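Local coordinates for protein D-threo-3-hydroxyaspartate dehydratase (Delftia, PDB 3WQC) that catalyses the pyridoxal-phosphate-dependent deamination of D-threo-3-hydroxyaspartate to oxaloacetate and ammonium, using a divalent metal ion as a further cofactor, at residues B[251-256]-B[356-361]; B[52-57]-B[245-250]; B[107-112]-B[135-140]; B[88-93]-B[114-119]. One frame throughout, in Å; residues are numbered along the deposited sequence.

Overall arrangement
From the N terminus, 52-57 opens interaction 2, which closes only at 245-250 and so spans most of the barrel domain. Within that long loop, 88-93 opens interaction 4 and 107-112 opens interaction 3; 114-119 then closes interaction 4 before 135-140 closes interaction 3, and the two cross. They also touch, with their centres about 11 Å apart: interaction 4 joins neighbouring barrel strands, interaction 3 a surface helix to the loop ahead of the next strand. Directly after interaction 2 closes, 251-256 opens interaction 1, which 356-361 closes from the C-terminal domain. Interactions 1 and 2 meet where Asp252 packs on Val247, beside the metal and cofactor sites.

Interaction 1 (B[251-256]-B[356-361]); sequences FDLVMR and RILPNH. With MG (magnesium ion), chain K.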
# COMPACT_ATOMS: atom_id res chain seq x y z
N PHE B 251 3.61 9.23 -14.64
CA PHE B 251 3.83 7.99 -15.34
C PHE B 251 4.45 6.90 -14.44
O PHE B 251 4.69 7.16 -13.24
CB PHE B 251 4.63 8.15 -16.69
CG PHE B 251 3.85 8.90 -17.75
CD1 PHE B 251 2.67 8.32 -18.26
CD2 PHE B 251 4.31 10.11 -18.26
CE1 PHE B 251 1.98 8.93 -19.34
CE2 PHE B 251 3.60 10.75 -19.32
CZ PHE B 251 2.46 10.13 -19.84
N ASP B 252 4.63 5.72 -15.01
CA ASP B 252 5.12 4.56 -14.30
C ASP B 252 5.44 3.47 -15.27
O ASP B 252 5.33 3.70 -16.52
CB ASP B 252 4.15 4.13 -13.17
CG ASP B 252 2.76 3.74 -13.70
OD1 ASP B 252 2.72 3.27 -14.87
OD2 ASP B 252 1.75 3.90 -12.98
N LEU B 253 5.90 2.31 -14.79
CA LEU B 253 6.33 1.28 -15.73
C LEU B 253 5.17 0.54 -16.41
O LEU B 253 5.29 0.08 -17.55
CB LEU B 253 7.19 0.23 -15.02
CG LEU B 253 8.54 0.86 -14.50
CD1 LEU B 253 9.16 -0.17 -13.55
CD2 LEU B 253 9.45 1.15 -15.70
N VAL B 254 4.01 0.49 -15.74
CA VAL B 254 2.79 -0.05 -16.42
C VAL B 254 2.48 0.86 -17.64
O VAL B 254 2.23 0.33 -18.72
CB VAL B 254 1.61 -0.10 -15.43
CG1 VAL B 254 0.27 -0.18 -16.17
CG2 VAL B 254 1.82 -1.33 -14.56
N MET B 255 2.56 2.18 -17.51
CA MET B 255 2.32 3.10 -18.65
C MET B 255 3.39 2.94 -19.71
O MET B 255 3.08 2.99 -20.93
CB MET B 255 2.26 4.58 -18.24
CG MET B 255 1.02 4.92 -17.40
SD MET B 255 -0.53 4.89 -18.33
CE MET B 255 -1.58 3.68 -17.51
N ARG B 256 4.64 2.77 -19.30
CA ARG B 256 5.75 2.53 -20.25
C ARG B 256 5.42 1.27 -21.07
O ARG B 256 5.54 1.26 -22.34
CB ARG B 256 7.05 2.32 -19.47
CG ARG B 256 8.24 2.10 -20.40
CD ARG B 256 8.43 0.59 -20.65
NE ARG B 256 9.72 0.30 -21.29
CZ ARG B 256 10.11 -0.93 -21.65
NH1 ARG B 256 9.33 -2.01 -21.45
NH2 ARG B 256 11.32 -1.08 -22.21
N ARG B 356 17.62 4.58 -7.11
CA ARG B 356 16.25 5.07 -7.24
C ARG B 356 15.46 3.96 -7.97
O ARG B 356 15.92 3.43 -8.96
CB ARG B 356 16.24 6.42 -8.02
CG ARG B 356 16.78 7.49 -7.07
CD ARG B 356 17.16 8.74 -7.82
NE ARG B 356 16.02 9.50 -8.36
CZ ARG B 356 16.18 10.65 -9.02
NH1 ARG B 356 15.10 11.29 -9.47
NH2 ARG B 356 17.42 11.13 -9.28
N ILE B 357 14.27 3.67 -7.51
CA ILE B 357 13.52 2.56 -8.11
C ILE B 357 12.27 3.10 -8.80
O ILE B 357 11.49 3.87 -8.18
CB ILE B 357 13.06 1.53 -7.04
CG1 ILE B 357 14.19 1.15 -6.00
CG2 ILE B 357 12.33 0.36 -7.63
CD1 ILE B 357 15.37 0.50 -6.71
N LEU B 358 12.12 2.82 -10.09
CA LEU B 358 10.89 3.26 -10.76
C LEU B 358 9.77 2.28 -10.43
O LEU B 358 9.96 1.06 -10.50
CB LEU B 358 11.05 3.28 -12.33
CG LEU B 358 12.21 4.19 -12.84
CD1 LEU B 358 12.29 4.03 -14.38
CD2 LEU B 358 11.97 5.61 -12.34
N PRO B 359 8.56 2.82 -10.15
CA PRO B 359 7.47 1.98 -9.67
C PRO B 359 6.67 1.29 -10.80
O PRO B 359 6.58 1.84 -11.93
CB PRO B 359 6.52 3.00 -9.02
CG PRO B 359 6.75 4.27 -9.82
CD PRO B 359 8.26 4.26 -10.11
N ASN B 360 6.04 0.15 -10.48
CA ASN B 360 5.03 -0.43 -11.38
C ASN B 360 3.86 0.58 -11.56
O ASN B 360 3.49 0.82 -12.74
CB ASN B 360 4.39 -1.70 -10.80
CG ASN B 360 5.32 -2.94 -10.95
OD1 ASN B 360 4.97 -3.85 -11.71
ND2 ASN B 360 6.49 -2.99 -10.29
N HIS B 361 3.32 1.16 -10.48
CA HIS B 361 2.08 1.85 -10.53
C HIS B 361 2.22 3.06 -9.68
O HIS B 361 2.32 2.96 -8.42
CB HIS B 361 0.98 0.92 -10.03
CG HIS B 361 -0.40 1.48 -10.12
ND1 HIS B 361 -1.49 0.75 -9.67
CD2 HIS B 361 -0.87 2.64 -10.67
CE1 HIS B 361 -2.66 1.46 -9.91
NE2 HIS B 361 -2.31 2.62 -10.53
MG MG K . -3.64 4.13 -11.27
O HOH W 1 -5.10 5.33 -12.20
O HOH W 2 -4.71 2.45 -12.26
O HOH W 3 -5.03 3.70 -9.73
O HOH W 4 -2.59 4.26 -13.03
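At the metal site beside the cofactor, Asp252 lies against the metal ligand His361, and each stands at the N-cap position of a helix. Two backbone bonds tie the start of helix 253-258 to the loop that leaves strand 354-358. Leu253 N donates to Pro359 O at 3.0 Å, and Val254 N reaches Asn360 O at 3.1 Å, lying in the plane of that carbonyl. Asp252 does double duty. With CG between its backbone N and carbonyl carbon (chi1 61°), the carboxylate folds over its own helix, where OD1 accepts the capping bond from Met255 N at 2.9 Å. OD2 lies 3.2 Å from His361 CA, near the plane of the imidazole at its edge, and takes the N-H of Ala362, so one carboxylate serves the starts of two helices. The histidine turns the other way: CG anti to its backbone N (chi1 -176°) carries the ring outward until NE2 sits 2.1 Å from the magnesium ion. Four waters also bind the ion, and Cys363 belongs to the same site. On the far nitrogen, ND1 is bonded to Asp296, which fixes the rotation of the ring, while Trp290 of the second subunit packs against it. Away from the metal, Leu253 crosses Leu358 at about a right angle, its CG 4.1 Å from Leu358 CB, and Asn360 sends its amide off to Thr299 and Gly307. This is the domain junction of a fold-type III pyridoxal-phosphate enzyme, where the alpha/beta barrel meets the C-terminal beta domain, here with the DSD1-family metal site built into it.

Interaction 2 (B[52-57]-B[245-250]); sequences VKTSKS and AGVYVF. With PLP (pyridoxal-5'-phosphate), chain J.
Thr54 and Ser55, in the loop that carries the cofactor lysine, rest on 246-250, the loop that holds the cofactor's phosphate. At the start of the loop, the Val52 carbonyl accepts from Lys56 N, which draws the chain into a tight turn. Lys53 then heads for the cofactor, and its NZ is covalently joined to C4A of pyridoxal phosphate at 1.4 Å. The other end of that cofactor is gripped from across the contact: Gly246 N meets phosphate O1P at 2.6 Å, nearly straight (172°), and Val247 N meets O3P at 3.2 Å. Thr54 fills the middle. Its OG1 lies 3.3 Å from Gly246 C, over the peptide but badly angled for a bond to Val247 N. Its methyl, anti to the backbone N, rests against both Val249 CG1 and the Phe250 ring, with Thr54 CG2 4.0 Å from Phe250 CD2. Val249 CG1 in turn sits over the centre of the Phe250 ring. Ser55 follows, its CB 4.0 Å from Phe250 CZ, while its OG accepts from Ser57 N at 3.2 Å in an ST turn leading into helix 58-66. Around this core, helix 27-44 packs on Val249 through Met30 and Ile34, Val60 of helix 58-66 touches both Ser55 and Val249, helix 362-366 lies against Thr54, Val247 and Phe250, and Tyr372 of strand 371-375 meets the Phe250 ring edge to face.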
# COMPACT_ATOMS: atom_id res chain seq x y z
N VAL B 52 -6.78 13.65 -9.25
CA VAL B 52 -5.74 13.81 -8.22
C VAL B 52 -5.57 12.54 -7.40
O VAL B 52 -4.74 12.57 -6.49
CB VAL B 52 -6.03 15.04 -7.30
CG1 VAL B 52 -6.00 16.32 -8.15
CG2 VAL B 52 -7.34 14.90 -6.50
N LYS B 53 -6.26 11.44 -7.72
CA LYS B 53 -6.07 10.26 -6.88
C LYS B 53 -4.65 9.72 -7.01
O LYS B 53 -4.18 8.97 -6.11
CB LYS B 53 -7.04 9.16 -7.21
CG LYS B 53 -6.77 8.43 -8.51
CD LYS B 53 -7.91 7.41 -8.67
CE LYS B 53 -7.56 6.56 -9.85
NZ LYS B 53 -8.67 6.42 -10.83
N THR B 54 -3.89 10.11 -8.06
CA THR B 54 -2.52 9.58 -8.25
C THR B 54 -1.61 10.28 -7.20
O THR B 54 -0.71 9.54 -6.67
CB THR B 54 -2.03 9.97 -9.66
OG1 THR B 54 -2.82 9.16 -10.57
CG2 THR B 54 -0.56 9.65 -9.87
N SER B 55 -1.74 11.60 -6.93
CA SER B 55 -0.76 12.26 -6.04
C SER B 55 -1.38 12.66 -4.74
O SER B 55 -0.69 12.73 -3.71
CB SER B 55 -0.23 13.57 -6.72
OG SER B 55 -1.22 14.62 -6.70
N LYS B 56 -2.70 13.00 -4.74
CA LYS B 56 -3.38 13.58 -3.57
C LYS B 56 -2.49 14.66 -2.87
O LYS B 56 -2.52 14.81 -1.64
CB LYS B 56 -3.82 12.51 -2.51
CG LYS B 56 -4.65 11.42 -3.18
CD LYS B 56 -5.26 10.52 -2.08
CE LYS B 56 -5.94 9.35 -2.75
NZ LYS B 56 -6.55 8.51 -1.68
N SER B 57 -1.87 15.53 -3.72
CA SER B 57 -0.94 16.49 -3.18
C SER B 57 -1.30 17.88 -3.73
O SER B 57 -1.34 18.05 -4.92
CB SER B 57 0.48 16.06 -3.55
OG SER B 57 1.42 16.99 -2.91
N ALA B 245 -7.68 12.55 -16.62
CA ALA B 245 -6.49 11.65 -16.64
C ALA B 245 -5.71 12.02 -15.38
O ALA B 245 -5.78 13.17 -14.91
CB ALA B 245 -5.58 11.97 -17.85
N GLY B 246 -5.08 11.01 -14.80
CA GLY B 246 -4.37 11.26 -13.51
C GLY B 246 -2.95 10.73 -13.51
O GLY B 246 -2.04 11.47 -13.07
N VAL B 247 -2.72 9.46 -13.88
CA VAL B 247 -1.38 8.85 -13.61
C VAL B 247 -0.35 9.55 -14.48
O VAL B 247 0.84 9.52 -14.12
CB VAL B 247 -1.37 7.33 -13.82
CG1 VAL B 247 -1.54 6.93 -15.32
CG2 VAL B 247 -0.13 6.73 -13.16
N TYR B 248 -0.75 10.14 -15.61
CA TYR B 248 0.21 10.82 -16.51
C TYR B 248 1.10 11.82 -15.79
O TYR B 248 2.17 12.16 -16.32
CB TYR B 248 -0.58 11.54 -17.66
CG TYR B 248 -1.11 12.87 -17.16
CD1 TYR B 248 -2.32 12.98 -16.45
CD2 TYR B 248 -0.39 14.08 -17.39
CE1 TYR B 248 -2.77 14.19 -15.93
CE2 TYR B 248 -0.81 15.26 -16.85
CZ TYR B 248 -2.01 15.36 -16.19
OH TYR B 248 -2.46 16.56 -15.69
N VAL B 249 0.66 12.42 -14.70
CA VAL B 249 1.44 13.46 -14.06
C VAL B 249 2.83 12.92 -13.72
O VAL B 249 3.86 13.69 -13.85
CB VAL B 249 0.67 14.09 -12.84
CG1 VAL B 249 0.52 13.11 -11.64
CG2 VAL B 249 1.36 15.39 -12.35
N PHE B 250 2.88 11.64 -13.31
CA PHE B 250 4.18 10.99 -13.05
C PHE B 250 4.58 9.94 -14.04
O PHE B 250 5.79 9.67 -14.23
CB PHE B 250 4.19 10.33 -11.63
CG PHE B 250 3.87 11.32 -10.51
CD1 PHE B 250 4.35 12.68 -10.52
CD2 PHE B 250 3.17 10.87 -9.39
CE1 PHE B 250 4.07 13.56 -9.44
CE2 PHE B 250 2.93 11.73 -8.31
CZ PHE B 250 3.35 13.07 -8.34
N1 PLP J . -11.53 8.60 -14.28
C2 PLP J . -11.87 7.76 -13.28
C2A PLP J . -13.32 7.51 -12.92
C3 PLP J . -10.81 7.10 -12.54
O3 PLP J . -11.14 6.29 -11.54
C4 PLP J . -9.45 7.36 -12.93
C4A PLP J . -8.40 6.75 -12.18
C5 PLP J . -9.20 8.27 -14.00
C6 PLP J . -10.28 8.81 -14.70
C5A PLP J . -7.79 8.57 -14.45
O4P PLP J . -7.20 7.34 -15.07
P PLP J . -5.61 7.30 -15.25
O1P PLP J . -5.30 8.61 -15.87
O2P PLP J . -5.41 6.16 -16.19
O3P PLP J . -4.97 7.18 -13.93

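Interaction 3 (B[107-112]-B[135-140]); sequences QLRRRG and QGEAFE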
# COMPACT_ATOMS: atom_id res chain seq x y z
N GLN B 107 -22.65 19.02 3.15
CA GLN B 107 -21.89 20.03 3.89
C GLN B 107 -20.85 20.71 3.01
O GLN B 107 -20.66 21.94 3.11
CB GLN B 107 -21.20 19.33 5.06
CG GLN B 107 -22.22 18.81 6.08
CD GLN B 107 -21.74 17.57 6.86
OE1 GLN B 107 -20.56 17.20 6.81
NE2 GLN B 107 -22.67 16.94 7.62
N LEU B 108 -20.13 19.94 2.17
CA LEU B 108 -19.13 20.51 1.26
C LEU B 108 -19.84 21.56 0.34
O LEU B 108 -19.31 22.65 0.11
CB LEU B 108 -18.47 19.43 0.44
CG LEU B 108 -17.28 18.82 1.17
CD1 LEU B 108 -17.01 17.47 0.52
CD2 LEU B 108 -16.01 19.71 1.05
N ARG B 109 -20.99 21.14 -0.25
CA ARG B 109 -21.66 22.12 -1.15
C ARG B 109 -22.12 23.42 -0.39
O ARG B 109 -21.98 24.53 -0.95
CB ARG B 109 -22.89 21.44 -1.84
CG ARG B 109 -22.40 20.48 -2.92
CD ARG B 109 -23.55 19.71 -3.59
NE ARG B 109 -24.44 20.67 -4.28
CZ ARG B 109 -24.20 21.22 -5.48
NH1 ARG B 109 -23.12 20.83 -6.25
NH2 ARG B 109 -25.05 22.16 -5.98
N ARG B 110 -22.62 23.24 0.84
CA ARG B 110 -23.09 24.35 1.63
C ARG B 110 -21.95 25.28 2.00
O ARG B 110 -22.21 26.48 2.11
CB ARG B 110 -23.84 23.90 2.87
CG ARG B 110 -25.18 23.25 2.58
CD ARG B 110 -25.86 22.74 3.90
NE ARG B 110 -27.29 22.41 3.77
CZ ARG B 110 -28.06 21.83 4.69
NH1 ARG B 110 -27.56 21.54 5.88
NH2 ARG B 110 -29.38 21.50 4.37
N ARG B 111 -20.72 24.77 2.11
CA ARG B 111 -19.52 25.63 2.33
C ARG B 111 -18.96 26.28 1.10
O ARG B 111 -18.03 27.08 1.18
CB ARG B 111 -18.28 24.76 2.88
CG ARG B 111 -18.45 24.19 4.17
CD ARG B 111 -17.04 23.94 4.74
NE ARG B 111 -16.21 22.85 4.32
CZ ARG B 111 -16.50 21.54 4.59
NH1 ARG B 111 -17.70 21.13 5.13
NH2 ARG B 111 -15.64 20.64 4.27
N GLY B 112 -19.53 25.98 -0.10
CA GLY B 112 -19.14 26.60 -1.30
C GLY B 112 -18.40 25.74 -2.28
O GLY B 112 -17.94 26.25 -3.33
N GLN B 135 -33.44 18.31 2.27
CA GLN B 135 -32.44 19.33 2.72
C GLN B 135 -32.44 20.62 1.93
O GLN B 135 -31.64 21.51 2.22
CB GLN B 135 -31.03 18.71 2.66
CG GLN B 135 -30.95 17.48 3.57
CD GLN B 135 -31.11 17.80 5.03
OE1 GLN B 135 -30.71 18.90 5.47
NE2 GLN B 135 -31.76 16.90 5.79
N GLY B 136 -33.28 20.73 0.90
CA GLY B 136 -33.32 21.92 0.03
C GLY B 136 -32.06 22.10 -0.81
O GLY B 136 -31.55 23.23 -0.98
N GLU B 137 -31.53 20.98 -1.31
CA GLU B 137 -30.28 21.03 -2.08
C GLU B 137 -30.49 20.37 -3.44
O GLU B 137 -30.88 19.20 -3.51
CB GLU B 137 -29.10 20.27 -1.37
CG GLU B 137 -27.76 20.40 -2.08
CD GLU B 137 -27.19 21.81 -2.05
OE1 GLU B 137 -26.26 22.10 -2.84
OE2 GLU B 137 -27.63 22.62 -1.20
N ALA B 138 -30.23 21.13 -4.52
CA ALA B 138 -30.29 20.60 -5.88
C ALA B 138 -28.87 20.08 -6.18
O ALA B 138 -28.03 20.76 -6.78
CB ALA B 138 -30.73 21.63 -6.88
N PHE B 139 -28.60 18.88 -5.73
CA PHE B 139 -27.28 18.28 -6.05
C PHE B 139 -27.05 18.20 -7.53
O PHE B 139 -28.04 17.90 -8.29
CB PHE B 139 -27.22 16.82 -5.53
CG PHE B 139 -27.13 16.74 -4.01
CD1 PHE B 139 -25.85 16.90 -3.39
CD2 PHE B 139 -28.25 16.48 -3.18
CE1 PHE B 139 -25.73 16.78 -1.98
CE2 PHE B 139 -28.14 16.41 -1.82
CZ PHE B 139 -26.89 16.54 -1.20
N GLU B 140 -25.77 18.34 -7.98
CA GLU B 140 -25.45 18.10 -9.38
C GLU B 140 -24.98 16.65 -9.46
O GLU B 140 -24.03 16.24 -8.71
CB GLU B 140 -24.36 19.04 -9.85
CG GLU B 140 -24.07 18.76 -11.33
CD GLU B 140 -23.18 19.79 -11.98
OE1 GLU B 140 -22.67 19.47 -13.11
OE2 GLU B 140 -23.02 20.96 -11.46
O HOH W 5 -29.03 22.91 1.28
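Arg109 and Glu137 form the salt bridge at the tight centre of this contact, between the end of helix 102-110 and the loop from helix 122-135 to strand 140-146 on the outside of the alpha/beta barrel. Both helices end in Schellman motifs, with Gly112 and Gly136 as the residues of positive phi. Arg109 NE lies 2.7 Å from Glu137 OE1, which it meets on the anti side and close to the guanidinium plane; a second approach, from NH2, is weak. The two flat groups are turned 64° apart, so a paired, coplanar fit is ruled out. A bend at chi3 (63°) swings the guanidinium sharply off the line of its chain, and one face settles over Phe139 CA and Glu140 N. At the bend itself, Arg109 CD packs on Phe139 CD1 at 3.6 Å. Glu137 also lies over an aromatic face, its CG 3.9 Å above the centre of the Phe139 ring. That ring is buried against Leu102 and Leu106 of one helix and Ile128 and Phe131 of the other, and Arg109 NH1 is spent on Leu115 O.

The outer side is looser. Arg110 is exposed and was modelled in two conformers, so its bonds are less certain. In the one described it runs extended across Gln135 and offers NH2 to both oxygens of that residue. Gln135 O lies in the guanidinium plane, whereas OE1 is tilted 30° from it. A water accepts from Arg110 NE at 3.1 Å and stands 2.9 Å from Glu137 OE2.

Interaction 4 (B[88-93]-B[114-119]); sequences TTDILY and DLKLIV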
# COMPACT_ATOMS: atom_id res chain seq x y z
N THR B 88 -9.68 24.74 -4.29
CA THR B 88 -10.25 24.16 -5.51
C THR B 88 -11.79 24.01 -5.34
O THR B 88 -12.23 23.29 -4.44
CB THR B 88 -9.68 22.79 -5.78
OG1 THR B 88 -8.28 22.94 -5.94
CG2 THR B 88 -10.24 22.18 -7.09
N THR B 89 -12.60 24.69 -6.18
CA THR B 89 -14.04 24.64 -5.96
C THR B 89 -14.74 23.71 -6.93
O THR B 89 -15.82 23.23 -6.63
CB THR B 89 -14.65 26.05 -6.10
OG1 THR B 89 -14.37 26.57 -7.38
CG2 THR B 89 -14.06 27.01 -5.06
N ASP B 90 -14.13 23.42 -8.08
CA ASP B 90 -14.81 22.60 -9.13
C ASP B 90 -14.31 21.17 -9.02
O ASP B 90 -13.22 20.78 -9.51
CB ASP B 90 -14.43 23.23 -10.46
CG ASP B 90 -14.98 22.50 -11.67
OD1 ASP B 90 -15.66 21.40 -11.52
OD2 ASP B 90 -14.67 22.91 -12.87
N ILE B 91 -15.10 20.34 -8.30
CA ILE B 91 -14.59 18.99 -7.91
C ILE B 91 -15.64 17.95 -8.29
O ILE B 91 -16.84 18.06 -7.92
CB ILE B 91 -14.36 18.93 -6.37
CG1 ILE B 91 -13.31 19.96 -5.95
CG2 ILE B 91 -13.91 17.48 -5.96
CD1 ILE B 91 -12.92 19.90 -4.46
N LEU B 92 -15.19 16.94 -9.01
CA LEU B 92 -16.05 15.78 -9.38
C LEU B 92 -15.63 14.58 -8.56
O LEU B 92 -14.45 14.16 -8.65
CB LEU B 92 -15.79 15.47 -10.88
CG LEU B 92 -16.41 14.16 -11.43
CD1 LEU B 92 -17.97 14.25 -11.39
CD2 LEU B 92 -15.87 13.90 -12.86
N TYR B 93 -16.56 14.02 -7.79
CA TYR B 93 -16.28 12.83 -6.99
C TYR B 93 -16.69 11.62 -7.82
O TYR B 93 -17.89 11.30 -7.95
CB TYR B 93 -17.03 12.91 -5.66
CG TYR B 93 -16.95 11.62 -4.88
CD1 TYR B 93 -15.80 10.80 -4.80
CD2 TYR B 93 -18.11 11.22 -4.18
CE1 TYR B 93 -15.81 9.59 -4.04
CE2 TYR B 93 -18.12 10.06 -3.39
CZ TYR B 93 -16.98 9.26 -3.33
OH TYR B 93 -16.98 8.08 -2.61
N ASP B 114 -18.33 23.31 -5.38
CA ASP B 114 -19.21 22.93 -6.50
C ASP B 114 -18.93 21.48 -6.77
O ASP B 114 -18.28 21.08 -7.77
CB ASP B 114 -18.91 23.73 -7.71
CG ASP B 114 -20.01 23.55 -8.75
OD1 ASP B 114 -21.19 23.40 -8.31
OD2 ASP B 114 -19.79 23.71 -9.97
N LEU B 115 -19.37 20.67 -5.83
CA LEU B 115 -19.05 19.24 -5.81
C LEU B 115 -20.09 18.48 -6.65
O LEU B 115 -21.31 18.62 -6.40
CB LEU B 115 -19.15 18.75 -4.32
CG LEU B 115 -18.96 17.23 -4.17
CD1 LEU B 115 -17.51 16.80 -4.57
CD2 LEU B 115 -19.30 16.91 -2.72
N LYS B 116 -19.63 17.68 -7.58
CA LYS B 116 -20.50 16.85 -8.46
C LYS B 116 -20.39 15.41 -8.02
O LYS B 116 -19.28 14.92 -7.67
CB LYS B 116 -20.04 16.94 -9.93
CG LYS B 116 -20.44 18.22 -10.63
CD LYS B 116 -19.89 19.43 -10.26
CE LYS B 116 -18.45 19.54 -10.79
NZ LYS B 116 -18.35 21.08 -10.69
N LEU B 117 -21.51 14.70 -8.01
CA LEU B 117 -21.59 13.27 -7.62
C LEU B 117 -21.94 12.45 -8.87
O LEU B 117 -22.44 13.04 -9.86
CB LEU B 117 -22.70 13.07 -6.55
CG LEU B 117 -22.57 14.02 -5.36
CD1 LEU B 117 -23.73 13.77 -4.38
CD2 LEU B 117 -21.20 13.73 -4.62
N ILE B 118 -21.76 11.13 -8.80
CA ILE B 118 -22.09 10.28 -9.94
C ILE B 118 -22.93 9.13 -9.44
O ILE B 118 -22.79 8.64 -8.30
CB ILE B 118 -20.83 9.80 -10.71
CG1 ILE B 118 -20.06 8.71 -9.97
CG2 ILE B 118 -19.93 11.01 -11.07
CD1 ILE B 118 -18.93 8.11 -10.84
N VAL B 119 -23.80 8.62 -10.32
CA VAL B 119 -24.61 7.42 -10.03
C VAL B 119 -24.69 6.56 -11.29
O VAL B 119 -24.52 7.06 -12.42
CB VAL B 119 -26.07 7.72 -9.52
CG1 VAL B 119 -26.00 8.54 -8.24
CG2 VAL B 119 -26.91 8.41 -10.57
O HOH W 6 -20.20 10.40 -6.54
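Asp90 and Lys116 make the ionic part of the contact. Lys116 NZ approaches Asp90 OD1 at 2.8 Å, coming from well above the carboxylate plane (48° out of it). Bends at chi2 (68°) and chi3 (76°) curl the lysine back along its own strand, so that NZ also donates to Asp114 O at 2.9 Å and, weakly, to Asp114 OD2. Three oxygens thus gather round one ammonium. Asp90 OD1 has a second positive partner in Arg49, which probably helps to keep this aspartate ionised.

Backbone bonds come next. Asp114 N donates to Thr89 O, Ile91 N weakly to Asp114 O, Lys116 N to Ile91 O at 2.8 Å, and Tyr93 N to Lys116 O, the alternation expected of parallel strands. These are neighbouring strands of the alpha/beta barrel, linked through helix 102-110 as a beta-alpha-beta crossover, with strand 72-74 flanking 90-93 and strand 140-146 flanking 114-119.

Apolar packing occupies both faces of the sheet. Toward the helices, the side chains of Ile91 and Leu115 cross at a slant, Ile91 CG2 lying 3.9 Å from Leu115 CD1, and Ala80 of helix 77-85 covers Ile91. On the face that carries Lys116, Leu92 CD1 meets Ile118 CG2 at 3.8 Å, the two side chains at about a right angle. Beyond the last bridge, Leu117 CD2 touches Tyr93 CD2 at the ring edge, 4.0 Å away.

Water takes over where the strands splay: one molecule donates to Tyr93 O at 2.9 Å and accepts from Ile118 N at 2.8 Å.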